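Local atomic coordinates of Mgp-operon protein 3 (PDB entry 6RJ1), a protein that probably takes part in the adhesion of Mycoplasma pneumoniae to host cells, as a cell-surface adhesin that binds sugars. Residues A[352-365]-A[869-881]. Residues are numbered along the deposited sequence; the frame is centred on the assembly and turned at random.
Sequences TFSKYLNTAQALHQ and NGEKPTYDGKQQQ
Gln361 and Gln879 meet amide to amide, and this pair lies at the tight centre of the contact. Their planes are nearly coplanar, 18° apart. Gln879 NE2 donates to Gln361 OE1 at 2.9 Å, and Gln361 NE2 returns a bond to Gln879 OE1 at 3.0 Å. Both acceptors are met on a lone pair, so the paired bonds keep the two planes aligned and fix the rotation of each amide. Gln879 NE2 gives a further bond to Asn358 O at 2.8 Å, from above that carbonyl plane. The Gln361 chain is bent at chi2 (92°), which turns its amide back over Tyr875 CB. A water bonded to Tyr875 O also reaches Gln361 OE1 and Ala362 N, both weakly. At the start of helix 360-365, buried Pro873 rests its CG on Ala362 CB at 4.1 Å.

The type I turn from Asp876 to Gln879 lies against strand 356-358. Asn358 N donates to Gly877 O at 2.9 Å, and Leu357 CD2 packs on the Gly877 backbone. The strand pairs antiparallel with strand 239-241. The turn belongs to the long loop between strands 862-868 and 888-896, so the contact joins the sheet of those strands to the two-stranded sheet 239-241/356-358 and the helix that follows it. Phe353 is buried here too. Lys878 CA sits over its ring face in a CH-pi contact, 3.9 Å from the centroid, and Gln879 CG touches Phe353 CZ.

The margins are looser. Exposed Lys878 runs past Phe353, and its NZ makes only a weak bond to Phe353 O, at 3.4 Å. Farther along the helix, partly exposed Gln365 lies alongside the backbone of Glu871 and Lys872.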
ATOM      1  N   THR A 352     -21.793  19.858  14.030  1.00102.03           N
ATOM      2  CA  THR A 352     -22.619  19.391  12.915  1.00100.29           C
ATOM      3  C   THR A 352     -21.917  18.409  11.975  1.00100.27           C
ATOM      4  O   THR A 352     -22.603  17.612  11.325  1.00100.02           O
ATOM      5  CB  THR A 352     -23.187  20.588  12.128  1.00105.31           C
ATOM      6  OG1 THR A 352     -22.107  21.402  11.663  1.00105.92           O
ATOM      7  CG2 THR A 352     -24.174  21.421  12.944  1.00 99.61           C
ATOM      8  N   PHE A 353     -20.566  18.474  11.887  1.00 93.56           N
ATOM      9  CA  PHE A 353     -19.744  17.641  10.992  1.00 91.92           C
ATOM     10  C   PHE A 353     -20.198  17.883   9.538  1.00 94.85           C
ATOM     11  O   PHE A 353     -20.465  16.942   8.785  1.00 94.45           O
ATOM     12  CB  PHE A 353     -19.799  16.144  11.374  1.00 92.86           C
ATOM     13  CG  PHE A 353     -19.224  15.784  12.722  1.00 93.62           C
ATOM     14  CD1 PHE A 353     -19.974  15.947  13.881  1.00 96.14           C
ATOM     15  CD2 PHE A 353     -17.958  15.223  12.829  1.00 94.93           C
ATOM     16  CE1 PHE A 353     -19.450  15.600  15.125  1.00 96.67           C
ATOM     17  CE2 PHE A 353     -17.443  14.857  14.073  1.00 97.45           C
ATOM     18  CZ  PHE A 353     -18.187  15.064  15.213  1.00 95.46           C
ATOM     19  N   SER A 354     -20.340  19.169   9.188  1.00 90.28           N
ATOM     20  CA  SER A 354     -20.799  19.652   7.887  1.00 89.31           C
ATOM     21  C   SER A 354     -19.643  19.975   6.933  1.00 91.20           C
ATOM     22  O   SER A 354     -19.869  20.096   5.725  1.00 91.33           O
ATOM     23  CB  SER A 354     -21.685  20.880   8.075  1.00 92.39           C
ATOM     24  OG  SER A 354     -21.025  21.858   8.861  1.00100.13           O
ATOM     25  N   LYS A 355     -18.412  20.110   7.465  1.00 85.21           N
ATOM     26  CA  LYS A 355     -17.227  20.433   6.666  1.00 83.50           C
ATOM     27  C   LYS A 355     -16.111  19.391   6.834  1.00 84.95           C
ATOM     28  O   LYS A 355     -15.476  19.010   5.844  1.00 84.48           O
ATOM     29  CB  LYS A 355     -16.713  21.856   6.991  1.00 85.26           C
ATOM     30  CG  LYS A 355     -17.696  22.968   6.655  1.00 93.92           C
ATOM     31  CD  LYS A 355     -17.092  24.359   6.848  1.00105.20           C
ATOM     32  CE  LYS A 355     -18.117  25.363   7.339  1.00120.67           C
ATOM     33  NZ  LYS A 355     -18.837  24.965   8.583  1.00130.68           N
ATOM     34  N   TYR A 356     -15.879  18.940   8.083  1.00 80.18           N
ATOM     35  CA  TYR A 356     -14.822  17.984   8.441  1.00 79.35           C
ATOM     36  C   TYR A 356     -15.309  16.798   9.266  1.00 79.52           C
ATOM     37  O   TYR A 356     -16.325  16.887   9.958  1.00 78.27           O
ATOM     38  CB  TYR A 356     -13.689  18.683   9.226  1.00 80.88           C
ATOM     39  CG  TYR A 356     -13.012  19.808   8.481  1.00 83.51           C
ATOM     40  CD1 TYR A 356     -11.938  19.559   7.629  1.00 85.91           C
ATOM     41  CD2 TYR A 356     -13.421  21.128   8.649  1.00 84.52           C
ATOM     42  CE1 TYR A 356     -11.310  20.596   6.935  1.00 87.58           C
ATOM     43  CE2 TYR A 356     -12.801  22.173   7.963  1.00 85.64           C
ATOM     44  CZ  TYR A 356     -11.746  21.902   7.105  1.00 94.20           C
ATOM     45  OH  TYR A 356     -11.140  22.927   6.422  1.00 95.27           O
ATOM     46  N   LEU A 357     -14.531  15.702   9.221  1.00 74.04           N
ATOM     47  CA  LEU A 357     -14.754  14.486   9.998  1.00 73.14           C
ATOM     48  C   LEU A 357     -13.602  14.344  10.988  1.00 74.19           C
ATOM     49  O   LEU A 357     -12.460  14.649  10.644  1.00 72.91           O
ATOM     50  CB  LEU A 357     -14.769  13.228   9.104  1.00 73.32           C
ATOM     51  CG  LEU A 357     -15.834  13.103   8.022  1.00 77.90           C
ATOM     52  CD1 LEU A 357     -15.353  12.177   6.920  1.00 77.69           C
ATOM     53  CD2 LEU A 357     -17.174  12.629   8.593  1.00 79.53           C
ATOM     54  N   ASN A 358     -13.897  13.859  12.201  1.00 69.77           N
ATOM     55  CA  ASN A 358     -12.890  13.585  13.224  1.00 69.17           C
ATOM     56  C   ASN A 358     -12.636  12.079  13.126  1.00 70.27           C
ATOM     57  O   ASN A 358     -13.506  11.272  13.476  1.00 68.33           O
ATOM     58  CB  ASN A 358     -13.399  13.997  14.616  1.00 73.15           C
ATOM     59  CG  ASN A 358     -12.342  14.069  15.689  1.00 99.32           C
ATOM     60  OD1 ASN A 358     -11.467  13.202  15.811  1.00 91.97           O
ATOM     61  ND2 ASN A 358     -12.411  15.106  16.513  1.00 91.99           N
ATOM     62  N   THR A 359     -11.481  11.702  12.565  1.00 66.82           N
ATOM     63  CA  THR A 359     -11.156  10.292  12.342  1.00 67.18           C
ATOM     64  C   THR A 359     -10.059   9.788  13.289  1.00 71.81           C
ATOM     65  O   THR A 359      -9.308   8.873  12.934  1.00 72.54           O
ATOM     66  CB  THR A 359     -10.845  10.044  10.864  1.00 78.62           C
ATOM     67  OG1 THR A 359      -9.859  10.985  10.428  1.00 83.89           O
ATOM     68  CG2 THR A 359     -12.087  10.131   9.978  1.00 77.50           C
ATOM     69  N   ALA A 360     -10.008  10.352  14.515  1.00 67.53           N
ATOM     70  CA  ALA A 360      -9.034  10.003  15.552  1.00 67.01           C
ATOM     71  C   ALA A 360      -8.955   8.501  15.857  1.00 71.06           C
ATOM     72  O   ALA A 360      -7.855   7.938  15.844  1.00 70.75           O
ATOM     73  CB  ALA A 360      -9.317  10.784  16.825  1.00 67.37           C
ATOM     74  N   GLN A 361     -10.119   7.857  16.096  1.00 66.89           N
ATOM     75  CA  GLN A 361     -10.218   6.430  16.434  1.00 65.94           C
ATOM     76  C   GLN A 361      -9.904   5.524  15.257  1.00 69.60           C
ATOM     77  O   GLN A 361      -9.437   4.400  15.459  1.00 69.10           O
ATOM     78  CB  GLN A 361     -11.570   6.083  17.067  1.00 66.60           C
ATOM     79  CG  GLN A 361     -11.901   6.908  18.311  1.00 67.25           C
ATOM     80  CD  GLN A 361     -12.695   8.168  18.009  1.00 77.77           C
ATOM     81  OE1 GLN A 361     -12.676   8.717  16.898  1.00 70.48           O
ATOM     82  NE2 GLN A 361     -13.415   8.655  19.003  1.00 70.57           N
ATOM     83  N   ALA A 362     -10.142   6.019  14.029  1.00 66.12           N
ATOM     84  CA  ALA A 362      -9.841   5.293  12.798  1.00 65.75           C
ATOM     85  C   ALA A 362      -8.328   5.249  12.610  1.00 68.48           C
ATOM     86  O   ALA A 362      -7.790   4.182  12.318  1.00 67.82           O
ATOM     87  CB  ALA A 362     -10.516   5.956  11.605  1.00 66.54           C
ATOM     88  N   LEU A 363      -7.646   6.393  12.859  1.00 64.01           N
ATOM     89  CA  LEU A 363      -6.190   6.526  12.758  1.00 63.33           C
ATOM     90  C   LEU A 363      -5.468   5.671  13.787  1.00 68.51           C
ATOM     91  O   LEU A 363      -4.559   4.936  13.420  1.00 69.12           O
ATOM     92  CB  LEU A 363      -5.745   7.991  12.871  1.00 62.92           C
ATOM     93  CG  LEU A 363      -6.186   8.938  11.759  1.00 66.50           C
ATOM     94  CD1 LEU A 363      -6.178  10.376  12.246  1.00 66.05           C
ATOM     95  CD2 LEU A 363      -5.329   8.766  10.497  1.00 68.20           C
ATOM     96  N   HIS A 364      -5.884   5.739  15.065  1.00 65.89           N
ATOM     97  CA  HIS A 364      -5.309   4.937  16.152  1.00 65.57           C
ATOM     98  C   HIS A 364      -5.292   3.436  15.776  1.00 68.17           C
ATOM     99  O   HIS A 364      -4.302   2.747  16.026  1.00 67.16           O
ATOM    100  CB  HIS A 364      -6.102   5.160  17.458  1.00 66.51           C
ATOM    101  CG  HIS A 364      -5.792   4.148  18.516  1.00 70.09           C
ATOM    102  ND1 HIS A 364      -4.629   4.219  19.263  1.00 71.98           N
ATOM    103  CD2 HIS A 364      -6.469   3.030  18.866  1.00 71.97           C
ATOM    104  CE1 HIS A 364      -4.641   3.157  20.048  1.00 71.54           C
ATOM    105  NE2 HIS A 364      -5.729   2.412  19.847  1.00 71.95           N
ATOM    106  N   GLN A 365      -6.401   2.960  15.166  1.00 64.57           N
ATOM    107  CA  GLN A 365      -6.634   1.597  14.700  1.00 63.82           C
ATOM    108  C   GLN A 365      -5.736   1.219  13.511  1.00 68.75           C
ATOM    109  O   GLN A 365      -5.471   0.035  13.310  1.00 69.22           O
ATOM    110  CB  GLN A 365      -8.111   1.433  14.328  1.00 64.59           C
ATOM    111  CG  GLN A 365      -8.677   0.046  14.625  1.00 72.79           C
ATOM    112  CD  GLN A 365      -8.808  -0.275  16.104  1.00 81.89           C
ATOM    113  OE1 GLN A 365      -9.436   0.451  16.892  1.00 77.01           O
ATOM    114  NE2 GLN A 365      -8.231  -1.388  16.506  1.00 71.83           N
ATOM    115  N   ASN A 869     -14.394  -8.514  13.852  1.00 67.79           N
ATOM    116  CA  ASN A 869     -15.157  -7.257  13.925  1.00 67.30           C
ATOM    117  C   ASN A 869     -14.664  -6.286  15.018  1.00 71.37           C
ATOM    118  O   ASN A 869     -14.898  -5.084  14.907  1.00 70.34           O
ATOM    119  CB  ASN A 869     -16.650  -7.537  14.072  1.00 68.08           C
ATOM    120  CG  ASN A 869     -17.313  -8.063  12.817  1.00 87.86           C
ATOM    121  OD1 ASN A 869     -16.745  -8.052  11.717  1.00 82.56           O
ATOM    122  ND2 ASN A 869     -18.543  -8.534  12.951  1.00 77.72           N
ATOM    123  N   GLY A 870     -13.960  -6.813  16.028  1.00 68.81           N
ATOM    124  CA  GLY A 870     -13.373  -6.042  17.121  1.00 68.93           C
ATOM    125  C   GLY A 870     -12.209  -5.172  16.683  1.00 73.95           C
ATOM    126  O   GLY A 870     -11.791  -4.263  17.411  1.00 73.97           O
ATOM    127  N   GLU A 871     -11.681  -5.449  15.477  1.00 70.63           N
ATOM    128  CA  GLU A 871     -10.591  -4.715  14.848  1.00 70.45           C
ATOM    129  C   GLU A 871     -11.078  -3.404  14.197  1.00 74.10           C
ATOM    130  O   GLU A 871     -10.255  -2.644  13.704  1.00 75.20           O
ATOM    131  CB  GLU A 871      -9.841  -5.616  13.847  1.00 72.05           C
ATOM    132  CG  GLU A 871      -8.391  -5.895  14.221  1.00 87.22           C
ATOM    133  CD  GLU A 871      -8.155  -6.801  15.417  1.00120.87           C
ATOM    134  OE1 GLU A 871      -8.679  -7.939  15.428  1.00121.37           O
ATOM    135  OE2 GLU A 871      -7.425  -6.376  16.342  1.00123.54           O
ATOM    136  N   LYS A 872     -12.400  -3.133  14.215  1.00 69.93           N
ATOM    137  CA  LYS A 872     -13.018  -1.906  13.684  1.00 69.04           C
ATOM    138  C   LYS A 872     -12.755  -0.725  14.634  1.00 73.15           C
ATOM    139  O   LYS A 872     -12.630  -0.962  15.840  1.00 73.18           O
ATOM    140  CB  LYS A 872     -14.546  -2.087  13.571  1.00 70.36           C
ATOM    141  CG  LYS A 872     -15.013  -2.827  12.340  1.00 72.36           C
ATOM    142  CD  LYS A 872     -16.526  -2.826  12.245  1.00 77.82           C
ATOM    143  CE  LYS A 872     -17.038  -3.651  11.096  1.00 82.81           C
ATOM    144  NZ  LYS A 872     -17.652  -4.922  11.559  1.00 97.31           N
ATOM    145  N   PRO A 873     -12.739   0.553  14.161  1.00 70.02           N
ATOM    146  CA  PRO A 873     -12.561   1.686  15.102  1.00 69.75           C
ATOM    147  C   PRO A 873     -13.748   1.817  16.054  1.00 72.06           C
ATOM    148  O   PRO A 873     -14.825   1.328  15.732  1.00 70.42           O
ATOM    149  CB  PRO A 873     -12.466   2.911  14.184  1.00 71.61           C
ATOM    150  CG  PRO A 873     -12.203   2.361  12.809  1.00 76.14           C
ATOM    151  CD  PRO A 873     -12.884   1.040  12.772  1.00 71.90           C
ATOM    152  N   THR A 874     -13.552   2.440  17.227  1.00 69.74           N
ATOM    153  CA  THR A 874     -14.629   2.588  18.227  1.00 70.28           C
ATOM    154  C   THR A 874     -15.706   3.594  17.804  1.00 74.91           C
ATOM    155  O   THR A 874     -16.883   3.380  18.094  1.00 73.36           O
ATOM    156  CB  THR A 874     -14.075   2.900  19.624  1.00 77.54           C
ATOM    157  OG1 THR A 874     -13.304   4.104  19.586  1.00 77.85           O
ATOM    158  CG2 THR A 874     -13.261   1.748  20.205  1.00 74.38           C
ATOM    159  N   TYR A 875     -15.300   4.681  17.122  1.00 73.36           N
ATOM    160  CA  TYR A 875     -16.195   5.733  16.639  1.00 73.70           C
ATOM    161  C   TYR A 875     -15.911   6.073  15.181  1.00 78.78           C
ATOM    162  O   TYR A 875     -14.760   5.983  14.740  1.00 78.44           O
ATOM    163  CB  TYR A 875     -16.095   6.991  17.518  1.00 75.12           C
ATOM    164  CG  TYR A 875     -16.607   6.789  18.924  1.00 77.89           C
ATOM    165  CD1 TYR A 875     -15.781   6.286  19.924  1.00 80.27           C
ATOM    166  CD2 TYR A 875     -17.916   7.112  19.262  1.00 79.27           C
ATOM    167  CE1 TYR A 875     -16.258   6.072  21.217  1.00 81.89           C
ATOM    168  CE2 TYR A 875     -18.400   6.922  20.558  1.00 80.67           C
ATOM    169  CZ  TYR A 875     -17.567   6.399  21.534  1.00 88.12           C
ATOM    170  OH  TYR A 875     -18.042   6.203  22.813  1.00 87.83           O
ATOM    171  N   ASP A 876     -16.967   6.457  14.430  1.00 75.83           N
ATOM    172  CA  ASP A 876     -16.855   6.830  13.015  1.00 75.54           C
ATOM    173  C   ASP A 876     -16.379   8.295  12.842  1.00 79.90           C
ATOM    174  O   ASP A 876     -16.089   8.971  13.839  1.00 79.28           O
ATOM    175  CB  ASP A 876     -18.181   6.556  12.272  1.00 76.82           C
ATOM    176  CG  ASP A 876     -19.408   7.325  12.744  1.00 82.76           C
ATOM    177  OD1 ASP A 876     -19.241   8.399  13.363  1.00 81.51           O
ATOM    178  OD2 ASP A 876     -20.537   6.867  12.467  1.00 88.78           O
ATOM    179  N   GLY A 877     -16.335   8.766  11.591  1.00 76.60           N
ATOM    180  CA  GLY A 877     -15.937  10.127  11.236  1.00 76.42           C
ATOM    181  C   GLY A 877     -16.837  11.197  11.827  1.00 80.74           C
ATOM    182  O   GLY A 877     -16.381  12.309  12.111  1.00 80.06           O
ATOM    183  N   LYS A 878     -18.127  10.861  12.024  1.00 77.63           N
ATOM    184  CA  LYS A 878     -19.124  11.756  12.608  1.00 77.53           C
ATOM    185  C   LYS A 878     -19.251  11.550  14.136  1.00 81.78           C
ATOM    186  O   LYS A 878     -20.237  11.980  14.749  1.00 81.24           O
ATOM    187  CB  LYS A 878     -20.466  11.651  11.863  1.00 79.66           C
ATOM    188  CG  LYS A 878     -20.483  12.488  10.584  1.00 94.43           C
ATOM    189  CD  LYS A 878     -21.666  12.167   9.682  1.00106.12           C
ATOM    190  CE  LYS A 878     -21.874  13.212   8.608  1.00116.93           C
ATOM    191  NZ  LYS A 878     -22.678  14.364   9.101  1.00126.33           N
ATOM    192  N   GLN A 879     -18.202  10.926  14.739  1.00 78.01           N
ATOM    193  CA  GLN A 879     -18.018  10.628  16.168  1.00 77.45           C
ATOM    194  C   GLN A 879     -19.211   9.881  16.812  1.00 81.54           C
ATOM    195  O   GLN A 879     -19.586  10.143  17.955  1.00 80.72           O
ATOM    196  CB  GLN A 879     -17.638  11.896  16.960  1.00 78.44           C
ATOM    197  CG  GLN A 879     -16.215  12.399  16.692  1.00 83.12           C
ATOM    198  CD  GLN A 879     -15.150  11.400  17.063  1.00 92.02           C
ATOM    199  OE1 GLN A 879     -14.930  11.093  18.237  1.00 82.73           O
ATOM    200  NE2 GLN A 879     -14.467  10.870  16.062  1.00 83.80           N
ATOM    201  N   GLN A 880     -19.773   8.924  16.066  1.00 78.93           N
ATOM    202  CA  GLN A 880     -20.881   8.069  16.487  1.00 78.65           C
ATOM    203  C   GLN A 880     -20.300   6.678  16.720  1.00 83.99           C
ATOM    204  O   GLN A 880     -19.391   6.273  15.992  1.00 83.95           O
ATOM    205  CB  GLN A 880     -21.969   7.986  15.391  1.00 79.91           C
ATOM    206  CG  GLN A 880     -22.448   9.322  14.789  1.00 94.21           C
ATOM    207  CD  GLN A 880     -23.180  10.219  15.760  1.00113.94           C
ATOM    208  OE1 GLN A 880     -24.022   9.780  16.558  1.00105.98           O
ATOM    209  NE2 GLN A 880     -22.877  11.510  15.697  1.00109.83           N
ATOM    210  N   GLN A 881     -20.814   5.948  17.730  1.00 81.75           N
ATOM    211  CA  GLN A 881     -20.377   4.585  18.058  1.00 81.30           C
ATOM    212  C   GLN A 881     -20.515   3.678  16.835  1.00 85.21           C
ATOM    213  O   GLN A 881     -21.518   3.752  16.120  1.00 84.74           O
ATOM    214  CB  GLN A 881     -21.178   4.027  19.245  1.00 82.26           C
ATOM    215  CG  GLN A 881     -20.318   3.749  20.474  1.00 98.18           C
ATOM    216  CD  GLN A 881     -21.116   3.414  21.717  1.00118.74           C
ATOM    217  OE1 GLN A 881     -22.224   3.912  21.942  1.00117.61           O
ATOM    218  NE2 GLN A 881     -20.559   2.571  22.571  1.00105.88           N
TER
HETATM  219  O   HOH W   1     -12.866   7.671  13.723  1.00 67.17           O